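Local coordinates for AdeR (Acinetobacter baumannii, PDB 5X5L), which binds an intercistronic DNA region through this C-terminal OmpR/PhoB-type domain and probably controls transcription as a two-component response regulator, at residues C[89-92]-C[96-99]; C[3-8]-C[44-49]; C[16-19]-C[24-27]. All coordinates share one frame; numbering follows the deposited sequence.

Interaction 1: C[89-92]-C[96-99]. With nucleotides of chain I.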
ATOM      1  N   LEU C  89      26.356  -1.386  14.772  1.00 50.60           N
ATOM      2  CA  LEU C  89      25.987  -0.514  15.907  1.00 49.43           C
ATOM      3  C   LEU C  89      27.037  -0.319  17.004  1.00 50.60           C
ATOM      4  O   LEU C  89      26.733  -0.400  18.196  1.00 50.55           O
ATOM      5  CB  LEU C  89      24.617  -0.905  16.495  1.00 48.46           C
ATOM      6  CG  LEU C  89      23.438  -0.608  15.543  1.00 47.10           C
ATOM      7  CD1 LEU C  89      22.148  -1.172  16.093  1.00 46.75           C
ATOM      8  CD2 LEU C  89      23.237   0.877  15.367  1.00 45.86           C
ATOM      9  N   ILE C  90      28.270  -0.048  16.595  1.00 51.94           N
ATOM     10  CA  ILE C  90      29.380   0.202  17.534  1.00 53.46           C
ATOM     11  C   ILE C  90      29.237   1.561  18.209  1.00 52.43           C
ATOM     12  O   ILE C  90      29.051   2.573  17.552  1.00 51.51           O
ATOM     13  CB  ILE C  90      30.756   0.085  16.832  1.00 55.68           C
ATOM     14  CG1 ILE C  90      31.047  -1.407  16.588  1.00 57.46           C
ATOM     15  CG2 ILE C  90      31.876   0.603  17.686  1.00 57.35           C
ATOM     16  CD1 ILE C  90      30.462  -1.960  15.355  1.00 56.97           C
ATOM     17  N   ASN C  91      29.380   1.551  19.519  1.00 52.98           N
ATOM     18  CA  ASN C  91      29.404   2.774  20.318  1.00 52.61           C
ATOM     19  C   ASN C  91      30.791   3.405  20.166  1.00 54.42           C
ATOM     20  O   ASN C  91      31.790   2.693  20.131  1.00 56.45           O
ATOM     21  CB  ASN C  91      29.076   2.475  21.789  1.00 52.95           C
ATOM     22  CG  ASN C  91      29.748   3.444  22.751  1.00 53.97           C
ATOM     23  OD1 ASN C  91      30.812   3.146  23.276  1.00 56.08           O
ATOM     24  ND2 ASN C  91      29.266   4.691  22.803  1.00 52.84           N
ATOM     25  N   VAL C  92      30.832   4.730  20.065  1.00 54.02           N
ATOM     26  CA  VAL C  92      32.070   5.493  20.049  1.00 56.00           C
ATOM     27  C   VAL C  92      32.045   6.321  21.326  1.00 56.28           C
ATOM     28  O   VAL C  92      31.350   7.332  21.414  1.00 55.09           O
ATOM     29  CB  VAL C  92      32.178   6.383  18.804  1.00 55.88           C
ATOM     30  CG1 VAL C  92      33.492   7.158  18.796  1.00 58.42           C
ATOM     31  CG2 VAL C  92      32.027   5.536  17.546  1.00 55.56           C
ATOM     32  N   GLY C  96      28.960   9.000  20.447  1.00 51.37           N
ATOM     33  CA  GLY C  96      27.666   8.379  20.137  1.00 49.43           C
ATOM     34  C   GLY C  96      27.782   6.991  19.528  1.00 49.22           C
ATOM     35  O   GLY C  96      28.305   6.070  20.168  1.00 50.08           O
ATOM     36  N   TYR C  97      27.282   6.833  18.300  1.00 48.35           N
ATOM     37  CA  TYR C  97      27.205   5.529  17.648  1.00 48.21           C
ATOM     38  C   TYR C  97      27.499   5.572  16.166  1.00 48.52           C
ATOM     39  O   TYR C  97      27.331   6.604  15.502  1.00 48.38           O
ATOM     40  CB  TYR C  97      25.828   4.901  17.828  1.00 46.76           C
ATOM     41  CG  TYR C  97      25.449   4.663  19.259  1.00 46.76           C
ATOM     42  CD1 TYR C  97      24.792   5.640  19.976  1.00 46.21           C
ATOM     43  CD2 TYR C  97      25.776   3.462  19.904  1.00 47.67           C
ATOM     44  CE1 TYR C  97      24.439   5.447  21.299  1.00 46.52           C
ATOM     45  CE2 TYR C  97      25.433   3.245  21.215  1.00 48.00           C
ATOM     46  CZ  TYR C  97      24.741   4.254  21.922  1.00 47.38           C
ATOM     47  OH  TYR C  97      24.359   4.055  23.219  1.00 47.97           O
ATOM     48  N   ARG C  98      27.898   4.410  15.658  1.00 49.23           N
ATOM     49  CA  ARG C  98      28.384   4.248  14.290  1.00 50.13           C
ATOM     50  C   ARG C  98      27.891   2.906  13.803  1.00 49.93           C
ATOM     51  O   ARG C  98      27.803   1.934  14.568  1.00 50.09           O
ATOM     52  CB  ARG C  98      29.945   4.322  14.292  1.00 52.48           C
ATOM     53  CG  ARG C  98      30.817   3.145  13.900  1.00 54.37           C
ATOM     54  CD  ARG C  98      32.231   3.482  14.386  1.00 56.72           C
ATOM     55  NE  ARG C  98      32.693   4.621  13.624  1.00 57.58           N
ATOM     56  CZ  ARG C  98      33.736   5.405  13.852  1.00 59.55           C
ATOM     57  NH1 ARG C  98      34.568   5.171  14.856  1.00 61.06           N
ATOM     58  NH2 ARG C  98      33.965   6.454  13.048  1.00 60.37           N
ATOM     59  N   LEU C  99      27.596   2.774  12.525  1.00 49.94           N
ATOM     60  CA  LEU C  99      27.350   1.420  11.915  1.00 50.42           C
ATOM     61  C   LEU C  99      28.740   0.801  11.752  1.00 52.80           C
ATOM     62  O   LEU C  99      29.722   1.554  11.696  1.00 53.95           O
ATOM     63  CB  LEU C  99      26.585   1.502  10.594  1.00 49.97           C
ATOM     64  CG  LEU C  99      25.148   0.956  10.395  1.00 48.68           C
ATOM     65  CD1 LEU C  99      25.049   0.425   8.986  1.00 49.63           C
ATOM     66  CD2 LEU C  99      24.736  -0.085  11.426  1.00 48.47           C
TER
ATOM     67  P    DG I   5      29.148   6.797  26.603  1.00 62.55           P
ATOM     68  OP1  DG I   5      29.392   7.052  25.164  1.00 62.52           O
ATOM     69  OP2  DG I   5      28.168   7.635  27.342  1.00 63.12           O
ATOM     70  O5'  DG I   5      28.792   5.252  26.714  1.00 61.27           O
ATOM     71  C5'  DG I   5      29.707   4.264  26.207  1.00 61.02           C
ATOM     72  C4'  DG I   5      29.074   2.892  26.172  1.00 60.10           C
ATOM     73  O4'  DG I   5      28.880   2.430  27.528  1.00 60.41           O
ATOM     74  C3'  DG I   5      27.705   2.775  25.490  1.00 59.15           C
ATOM     75  O3'  DG I   5      27.699   1.555  24.735  1.00 58.72           O
ATOM     76  C2'  DG I   5      26.734   2.811  26.658  1.00 59.10           C
ATOM     77  C1'  DG I   5      27.516   2.099  27.744  1.00 59.81           C
ATOM     78  N9   DG I   5      27.184   2.472  29.115  1.00 60.62           N
ATOM     79  C8   DG I   5      27.142   3.733  29.667  1.00 61.45           C
ATOM     80  N7   DG I   5      26.836   3.729  30.937  1.00 62.45           N
ATOM     81  C5   DG I   5      26.694   2.384  31.249  1.00 62.26           C
ATOM     82  C6   DG I   5      26.380   1.755  32.483  1.00 63.38           C
ATOM     83  O6   DG I   5      26.151   2.277  33.582  1.00 64.77           O
ATOM     84  N1   DG I   5      26.334   0.368  32.350  1.00 63.13           N
ATOM     85  C2   DG I   5      26.568  -0.322  31.182  1.00 62.00           C
ATOM     86  N2   DG I   5      26.483  -1.660  31.252  1.00 62.34           N
ATOM     87  N3   DG I   5      26.868   0.253  30.028  1.00 60.99           N
ATOM     88  C4   DG I   5      26.916   1.597  30.136  1.00 61.16           C
ATOM     89  P    DT I   6      26.353   0.970  24.105  1.00 57.86           P
ATOM     90  OP1  DT I   6      26.689   0.266  22.845  1.00 57.98           O
ATOM     91  OP2  DT I   6      25.340   2.043  24.090  1.00 57.49           O
ATOM     92  O5'  DT I   6      25.927  -0.136  25.163  1.00 57.88           O
ATOM     93  C5'  DT I   6      26.730  -1.308  25.352  1.00 58.53           C
ATOM     94  C4'  DT I   6      25.963  -2.341  26.140  1.00 58.78           C
ATOM     95  O4'  DT I   6      25.669  -1.833  27.462  1.00 59.10           O
ATOM     96  C3'  DT I   6      24.628  -2.743  25.528  1.00 58.11           C
ATOM     97  O3'  DT I   6      24.596  -4.172  25.468  1.00 58.86           O
ATOM     98  C2'  DT I   6      23.597  -2.117  26.452  1.00 57.83           C
ATOM     99  C1'  DT I   6      24.308  -2.050  27.785  1.00 58.84           C
ATOM    100  N1   DT I   6      23.902  -0.980  28.738  1.00 59.07           N
ATOM    101  C2   DT I   6      23.518  -1.331  30.018  1.00 60.13           C
ATOM    102  O2   DT I   6      23.418  -2.487  30.395  1.00 60.86           O
ATOM    103  N3   DT I   6      23.232  -0.271  30.841  1.00 60.66           N
ATOM    104  C4   DT I   6      23.308   1.071  30.532  1.00 60.31           C
ATOM    105  O4   DT I   6      23.018   1.909  31.380  1.00 61.23           O
ATOM    106  C5   DT I   6      23.731   1.371  29.182  1.00 59.23           C
ATOM    107  C7   DT I   6      23.827   2.803  28.756  1.00 59.20           C
ATOM    108  C6   DT I   6      24.014   0.344  28.366  1.00 58.65           C
TER

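Interaction 2: C[3-8]-C[44-49]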
ATOM      1  N   LYS C   3      17.707   1.376  -0.431  1.00 53.79           N
ATOM      2  CA  LYS C   3      18.952   1.508   0.350  1.00 53.10           C
ATOM      3  C   LYS C   3      19.601   0.152   0.650  1.00 53.49           C
ATOM      4  O   LYS C   3      18.976  -0.698   1.282  1.00 52.84           O
ATOM      5  CB  LYS C   3      18.681   2.227   1.677  1.00 51.09           C
ATOM      6  CG  LYS C   3      18.409   3.705   1.561  1.00 50.96           C
ATOM      7  CD  LYS C   3      18.076   4.222   2.950  1.00 49.19           C
ATOM      8  CE  LYS C   3      17.682   5.674   2.947  1.00 49.25           C
ATOM      9  NZ  LYS C   3      17.644   6.248   4.313  1.00 47.87           N
ATOM     10  N   LEU C   4      20.853  -0.034   0.224  1.00 54.86           N
ATOM     11  CA  LEU C   4      21.617  -1.247   0.500  1.00 55.72           C
ATOM     12  C   LEU C   4      22.952  -0.874   1.154  1.00 55.75           C
ATOM     13  O   LEU C   4      23.592   0.108   0.758  1.00 56.36           O
ATOM     14  CB  LEU C   4      21.876  -2.008  -0.818  1.00 58.27           C
ATOM     15  CG  LEU C   4      21.954  -3.540  -0.757  1.00 59.49           C
ATOM     16  CD1 LEU C   4      21.325  -4.170  -2.005  1.00 61.41           C
ATOM     17  CD2 LEU C   4      23.387  -4.060  -0.585  1.00 61.05           C
ATOM     18  N   TYR C   5      23.370  -1.685   2.124  1.00 55.46           N
ATOM     19  CA  TYR C   5      24.741  -1.614   2.636  1.00 56.25           C
ATOM     20  C   TYR C   5      25.153  -2.908   3.329  1.00 57.00           C
ATOM     21  O   TYR C   5      24.601  -3.239   4.386  1.00 55.60           O
ATOM     22  CB  TYR C   5      24.944  -0.417   3.583  1.00 54.62           C
ATOM     23  CG  TYR C   5      26.295  -0.418   4.282  1.00 55.52           C
ATOM     24  CD1 TYR C   5      27.457   0.017   3.627  1.00 57.59           C
ATOM     25  CD2 TYR C   5      26.408  -0.857   5.598  1.00 54.65           C
ATOM     26  CE1 TYR C   5      28.685   0.007   4.271  1.00 58.77           C
ATOM     27  CE2 TYR C   5      27.622  -0.863   6.249  1.00 55.74           C
ATOM     28  CZ  TYR C   5      28.766  -0.433   5.586  1.00 57.81           C
ATOM     29  OH  TYR C   5      29.987  -0.443   6.222  1.00 59.26           O
ATOM     30  N   LYS C   6      26.123  -3.615   2.735  1.00 59.56           N
ATOM     31  CA  LYS C   6      26.772  -4.783   3.342  1.00 60.99           C
ATOM     32  C   LYS C   6      25.788  -5.688   4.077  1.00 60.03           C
ATOM     33  O   LYS C   6      25.719  -5.689   5.312  1.00 58.81           O
ATOM     34  CB  LYS C   6      27.903  -4.337   4.275  1.00 61.17           C
ATOM     35  CG  LYS C   6      28.815  -5.427   4.814  1.00 63.36           C
ATOM     36  CD  LYS C   6      29.819  -4.865   5.822  1.00 63.44           C
ATOM     37  CE  LYS C   6      30.917  -4.003   5.191  1.00 65.04           C
ATOM     38  NZ  LYS C   6      31.799  -4.785   4.283  1.00 68.58           N
ATOM     39  N   ASN C   7      24.986  -6.425   3.307  1.00 60.79           N
ATOM     40  CA  ASN C   7      24.080  -7.451   3.846  1.00 60.71           C
ATOM     41  C   ASN C   7      22.847  -6.916   4.647  1.00 58.03           C
ATOM     42  O   ASN C   7      22.124  -7.677   5.291  1.00 58.04           O
ATOM     43  CB  ASN C   7      24.922  -8.549   4.597  1.00 62.67           C
ATOM     44  CG  ASN C   7      24.102  -9.677   5.119  1.00 63.28           C
ATOM     45  OD1 ASN C   7      23.707 -10.574   4.374  1.00 65.13           O
ATOM     46  ND2 ASN C   7      23.915  -9.724   6.440  1.00 62.23           N
ATOM     47  N   ILE C   8      22.577  -5.597   4.551  1.00 56.12           N
ATOM     48  CA  ILE C   8      21.386  -4.961   5.145  1.00 53.93           C
ATOM     49  C   ILE C   8      20.665  -4.179   4.052  1.00 53.56           C
ATOM     50  O   ILE C   8      21.178  -3.161   3.561  1.00 53.34           O
ATOM     51  CB  ILE C   8      21.747  -3.998   6.303  1.00 52.19           C
ATOM     52  CG1 ILE C   8      22.286  -4.808   7.489  1.00 52.71           C
ATOM     53  CG2 ILE C   8      20.531  -3.149   6.711  1.00 50.27           C
ATOM     54  CD1 ILE C   8      22.562  -4.028   8.755  1.00 51.30           C
ATOM     55  N   GLN C  44      25.030   7.279   5.900  1.00 51.26           N
ATOM     56  CA  GLN C  44      26.455   7.458   6.186  1.00 52.74           C
ATOM     57  C   GLN C  44      26.886   6.369   7.170  1.00 52.05           C
ATOM     58  O   GLN C  44      26.962   6.619   8.379  1.00 51.17           O
ATOM     59  CB  GLN C  44      26.707   8.849   6.774  1.00 53.07           C
ATOM     60  CG  GLN C  44      26.528   9.982   5.781  1.00 54.54           C
ATOM     61  CD  GLN C  44      27.076  11.297   6.304  1.00 55.68           C
ATOM     62  OE1 GLN C  44      28.282  11.463   6.460  1.00 57.38           O
ATOM     63  NE2 GLN C  44      26.188  12.247   6.569  1.00 55.11           N
ATOM     64  N   PRO C  45      27.151   5.142   6.661  1.00 52.74           N
ATOM     65  CA  PRO C  45      27.408   3.994   7.560  1.00 52.32           C
ATOM     66  C   PRO C  45      28.541   4.262   8.538  1.00 53.16           C
ATOM     67  O   PRO C  45      28.363   4.034   9.736  1.00 52.09           O
ATOM     68  CB  PRO C  45      27.804   2.875   6.584  1.00 53.94           C
ATOM     69  CG  PRO C  45      27.283   3.285   5.255  1.00 54.41           C
ATOM     70  CD  PRO C  45      27.343   4.783   5.243  1.00 54.41           C
ATOM     71  N   HIS C  46      29.662   4.787   8.034  1.00 55.32           N
ATOM     72  CA  HIS C  46      30.865   4.969   8.847  1.00 56.76           C
ATOM     73  C   HIS C  46      30.859   6.218   9.729  1.00 56.15           C
ATOM     74  O   HIS C  46      31.725   6.355  10.584  1.00 57.18           O
ATOM     75  CB  HIS C  46      32.108   4.939   7.963  1.00 59.86           C
ATOM     76  CG  HIS C  46      32.166   3.736   7.074  1.00 60.88           C
ATOM     77  ND1 HIS C  46      32.337   2.460   7.563  1.00 61.07           N
ATOM     78  CD2 HIS C  46      32.012   3.606   5.739  1.00 61.94           C
ATOM     79  CE1 HIS C  46      32.330   1.598   6.566  1.00 62.30           C
ATOM     80  NE2 HIS C  46      32.131   2.268   5.444  1.00 62.78           N
ATOM     81  N   LYS C  47      29.888   7.109   9.536  1.00 54.77           N
ATOM     82  CA  LYS C  47      29.787   8.319  10.351  1.00 54.39           C
ATOM     83  C   LYS C  47      29.389   8.003  11.785  1.00 52.78           C
ATOM     84  O   LYS C  47      28.554   7.130  12.029  1.00 51.16           O
ATOM     85  CB  LYS C  47      28.764   9.280   9.752  1.00 53.62           C
ATOM     86  CG  LYS C  47      28.666  10.609  10.480  1.00 53.74           C
ATOM     87  CD  LYS C  47      27.502  11.437   9.955  1.00 53.06           C
ATOM     88  CE  LYS C  47      27.246  12.647  10.835  1.00 53.13           C
ATOM     89  NZ  LYS C  47      26.446  12.344  12.026  1.00 51.14           N
ATOM     90  N   VAL C  48      29.988   8.734  12.718  1.00 53.53           N
ATOM     91  CA  VAL C  48      29.573   8.717  14.120  1.00 52.31           C
ATOM     92  C   VAL C  48      28.435   9.714  14.278  1.00 50.98           C
ATOM     93  O   VAL C  48      28.639  10.916  14.095  1.00 52.01           O
ATOM     94  CB  VAL C  48      30.726   9.120  15.074  1.00 54.06           C
ATOM     95  CG1 VAL C  48      30.244   9.131  16.523  1.00 53.01           C
ATOM     96  CG2 VAL C  48      31.915   8.195  14.894  1.00 55.91           C
ATOM     97  N   PHE C  49      27.250   9.211  14.606  1.00 49.09           N
ATOM     98  CA  PHE C  49      26.102  10.061  14.927  1.00 48.06           C
ATOM     99  C   PHE C  49      26.074  10.280  16.420  1.00 47.92           C
ATOM    100  O   PHE C  49      26.263   9.335  17.177  1.00 47.66           O
ATOM    101  CB  PHE C  49      24.801   9.398  14.477  1.00 46.49           C
ATOM    102  CG  PHE C  49      24.696   9.255  12.991  1.00 46.79           C
ATOM    103  CD1 PHE C  49      25.283   8.183  12.327  1.00 47.21           C
ATOM    104  CD2 PHE C  49      24.043  10.217  12.246  1.00 47.00           C
ATOM    105  CE1 PHE C  49      25.199   8.059  10.959  1.00 47.74           C
ATOM    106  CE2 PHE C  49      23.954  10.105  10.864  1.00 47.57           C
ATOM    107  CZ  PHE C  49      24.530   9.015  10.218  1.00 47.90           C
TER

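Interaction 3: C[16-19]-C[24-27]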
ATOM      1  N   SER C  16      10.193  -2.056   5.107  1.00 51.66           N
ATOM      2  CA  SER C  16      10.788  -3.329   5.487  1.00 52.06           C
ATOM      3  C   SER C  16      12.312  -3.215   5.533  1.00 51.01           C
ATOM      4  O   SER C  16      12.902  -2.553   4.679  1.00 50.77           O
ATOM      5  CB  SER C  16      10.396  -4.401   4.471  1.00 54.16           C
ATOM      6  OG  SER C  16       9.052  -4.231   4.064  1.00 55.38           O
ATOM      7  N   VAL C  17      12.937  -3.872   6.524  1.00 50.75           N
ATOM      8  CA  VAL C  17      14.395  -4.024   6.555  1.00 50.39           C
ATOM      9  C   VAL C  17      14.717  -5.524   6.503  1.00 52.10           C
ATOM     10  O   VAL C  17      14.215  -6.297   7.323  1.00 52.80           O
ATOM     11  CB  VAL C  17      15.018  -3.384   7.806  1.00 48.89           C
ATOM     12  CG1 VAL C  17      14.585  -1.927   7.915  1.00 47.58           C
ATOM     13  CG2 VAL C  17      14.580  -4.134   9.021  1.00 49.26           C
ATOM     14  N   TYR C  18      15.544  -5.915   5.531  1.00 53.10           N
ATOM     15  CA  TYR C  18      15.925  -7.316   5.318  1.00 55.17           C
ATOM     16  C   TYR C  18      17.399  -7.577   5.659  1.00 55.43           C
ATOM     17  O   TYR C  18      18.253  -6.715   5.437  1.00 54.50           O
ATOM     18  CB  TYR C  18      15.688  -7.684   3.860  1.00 56.82           C
ATOM     19  CG  TYR C  18      14.233  -7.790   3.476  1.00 57.48           C
ATOM     20  CD1 TYR C  18      13.528  -8.960   3.719  1.00 59.31           C
ATOM     21  CD2 TYR C  18      13.568  -6.738   2.834  1.00 56.70           C
ATOM     22  CE1 TYR C  18      12.193  -9.091   3.349  1.00 60.33           C
ATOM     23  CE2 TYR C  18      12.243  -6.857   2.447  1.00 57.72           C
ATOM     24  CZ  TYR C  18      11.551  -8.026   2.729  1.00 59.50           C
ATOM     25  OH  TYR C  18      10.234  -8.179   2.364  1.00 60.87           O
ATOM     26  N   ILE C  19      17.683  -8.762   6.197  1.00 57.03           N
ATOM     27  CA  ILE C  19      19.052  -9.288   6.294  1.00 58.24           C
ATOM     28  C   ILE C  19      19.231 -10.389   5.250  1.00 60.98           C
ATOM     29  O   ILE C  19      18.354 -11.258   5.098  1.00 62.44           O
ATOM     30  CB  ILE C  19      19.351  -9.874   7.701  1.00 58.66           C
ATOM     31  CG1 ILE C  19      19.191  -8.807   8.791  1.00 56.23           C
ATOM     32  CG2 ILE C  19      20.721 -10.533   7.740  1.00 60.53           C
ATOM     33  CD1 ILE C  19      19.827  -7.449   8.486  1.00 54.39           C
ATOM     34  N   LYS C  24      19.194 -16.079   1.464  1.00 76.54           N
ATOM     35  CA  LYS C  24      17.793 -15.695   1.624  1.00 74.89           C
ATOM     36  C   LYS C  24      17.680 -14.438   2.496  1.00 71.07           C
ATOM     37  O   LYS C  24      18.530 -14.190   3.355  1.00 70.05           O
ATOM     38  CB  LYS C  24      17.004 -16.858   2.240  1.00 77.13           C
ATOM     39  CG  LYS C  24      17.347 -17.126   3.697  1.00 76.80           C
ATOM     40  CD  LYS C  24      16.561 -18.311   4.233  1.00 79.61           C
ATOM     41  CE  LYS C  24      17.038 -19.634   3.653  1.00 83.90           C
ATOM     42  NZ  LYS C  24      16.447 -20.794   4.373  1.00 86.97           N
ATOM     43  N   LYS C  25      16.606 -13.670   2.282  1.00 69.31           N
ATOM     44  CA  LYS C  25      16.370 -12.385   2.914  1.00 65.99           C
ATOM     45  C   LYS C  25      15.452 -12.617   4.105  1.00 65.55           C
ATOM     46  O   LYS C  25      14.297 -12.993   3.929  1.00 66.64           O
ATOM     47  CB  LYS C  25      15.695 -11.409   1.914  1.00 64.90           C
ATOM     48  CG  LYS C  25      16.591 -10.663   0.933  1.00 64.53           C
ATOM     49  CD  LYS C  25      15.910 -10.470  -0.437  1.00 65.66           C
ATOM     50  CE  LYS C  25      16.287  -9.145  -1.089  1.00 64.26           C
ATOM     51  NZ  LYS C  25      16.484  -9.223  -2.572  1.00 66.40           N
ATOM     52  N   ILE C  26      15.951 -12.382   5.320  1.00 64.25           N
ATOM     53  CA  ILE C  26      15.140 -12.430   6.530  1.00 63.77           C
ATOM     54  C   ILE C  26      14.624 -11.040   6.923  1.00 60.82           C
ATOM     55  O   ILE C  26      15.418 -10.118   7.096  1.00 58.85           O
ATOM     56  CB  ILE C  26      15.939 -13.005   7.715  1.00 64.46           C
ATOM     57  CG1 ILE C  26      16.414 -14.432   7.437  1.00 67.86           C
ATOM     58  CG2 ILE C  26      15.118 -12.929   9.021  1.00 63.99           C
ATOM     59  CD1 ILE C  26      17.245 -15.033   8.578  1.00 69.05           C
ATOM     60  N   LEU C  27      13.297 -10.903   7.053  1.00 60.90           N
ATOM     61  CA  LEU C  27      12.671  -9.645   7.421  1.00 58.65           C
ATOM     62  C   LEU C  27      12.766  -9.427   8.926  1.00 57.72           C
ATOM     63  O   LEU C  27      12.522 -10.349   9.701  1.00 59.40           O
ATOM     64  CB  LEU C  27      11.191  -9.632   6.997  1.00 59.64           C
ATOM     65  CG  LEU C  27      10.320  -8.423   7.375  1.00 58.03           C
ATOM     66  CD1 LEU C  27      10.841  -7.179   6.707  1.00 56.01           C
ATOM     67  CD2 LEU C  27       8.888  -8.683   6.963  1.00 59.87           C
TER

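Interaction 1: C[89-92]-C[96-99]
Asn91 and Tyr97 form a non-hydrogen-bonded pair of the antiparallel hairpin, and both side chains reach the backbone of DNA chain I. The Tyr97 ring runs past Asn91, with CD2 3.7 Å from Asn91 CA; CG lies anti to the carbonyl carbon (chi1 -61°), which carries the hydroxyl to the phosphate of DT6. There it hydrogen-bonds OP2, although the modelled length is doubtful. Asn91 has CG roughly anti to its backbone N (chi1 150°), and ND2 makes two weak bonds, to Gly96 O (3.1 Å) and to OP1 of DG5 (3.3 Å). On the other face of the sheet, Val92 CG2 packs against the bent Arg98 chain, 3.8 Å from CD and 3.7 Å from NH1, while Arg98 NH2 bonds weakly to His46 O. The strands are joined by Arg98 N to Ile90 O (2.9 Å) and by the reciprocal pair Val92 N to Gly96 O and Gly96 N to Val92 O. Gly96 O thus accepts a nearly straight bond from Val92 N and a weak, bent one from Asn91 ND2. The chemistry is consistent with sequence-independent holding of DNA by the wing hairpin: the Asn91 amide and Tyr97 hydroxyl meet the phosphates of successive nucleotides, not their bases.

Interaction 2: C[3-8]-C[44-49]
The Tyr5 ring is sandwiched between Pro45 on one face and its own neighbour Lys6 on the opposite face. Pro45 CB sits 3.7 Å from the ring centroid and 15° off the normal, a CH-pi contact displaced toward the rim at CZ, from which it is 3.6 Å away; Pro45 CG covers the same face on the CD1-CE1 side, 3.7 Å from each of those atoms. Lys6 CB stands over the centre of the other face. An edge of Tyr5 is turned to the face of His46 in an offset edge-to-face pair, with planes at 84° and centroids 5.8 Å apart. With CG anti to the backbone N (chi1 172°), the tyrosine extends across to the 44-49 turn, and its hydroxyl comes to 3.1 Å from His46 CE1. No hydrogen bond spans the two segments; the Tyr5 hydroxyl pairs with Asp100 OD2, and His46 ND1 bonds weakly to Asp100 O, so that Asp100 serves both rings. A type I turn, closed by Lys47 N to Gln44 O (3.2 Å), presents Pro45 and His46 together. The contact lies at the surface, between the edge strand 3-5 of the N-terminal sheet and the turn leading from helix 32-41 into strand 48-50, with Ile42 also packing on Tyr5.

Interaction 3: C[16-19]-C[24-27]
Leu27 lies over one face of the Tyr18 ring, the closely packed part of this antiparallel hairpin. Its CD1 stands 4.2 Å from the ring centroid, 16° off the normal, a CH-pi contact a little off the ring centre, while CB approaches Tyr18 CE1 at 3.8 Å. Leu27 swings CG away from its own N (chi1 176°), which lets CD1 reach back over the neighbouring strand to Ser16 CB (3.6 Å). Next to this pair the strands are held by two reciprocal backbone bonds, Ile19 N to Ile26 O (2.8 Å) and Ile26 N to Ile19 O (2.7 Å). Pro102 of a third subunit packs on both Tyr18 and Leu27. On the other face, Val17 and Ile19 are buried, Val17 against Tyr35 and Ile38 of helix 32-41 and Ile19 against Ile8.

The contact slackens toward the hairpin loop. Lys25 CB still meets Tyr18 CD1 at 3.7 Å, but the rest of this solvent-facing lysine runs outward to a long, weak ion pair with Glu9, and the end of Lys24 likewise turns from the strand. Such a hairpin, edging a four-stranded antiparallel sheet, is typical of the N-terminal sheet of OmpR/PhoB-type winged-helix domains.

From the N terminus, segment 3-8 opens the longest loop, which closes only when the chain reaches 44-49 in interaction 2. Nested within it, interaction 3 joins 16-19 to 24-27 across a four-residue connection, and helix 32-41 follows before the larger loop shuts. Interactions 2 and 3 share the N-terminal sheet and touch where Ile8 packs on Ile19. Interaction 1 comes later, in series, after helices 51-58 and 66-81, and closes a three-residue hairpin loop. It meets interaction 2 through strands 48-50 and 96-98, neighbours in the second sheet. Interaction 2 therefore ties the first sheet to the turn that leads into the second, while interactions 1 and 3 lie on opposite sides of the chain's centre, about 22 Å apart between centres.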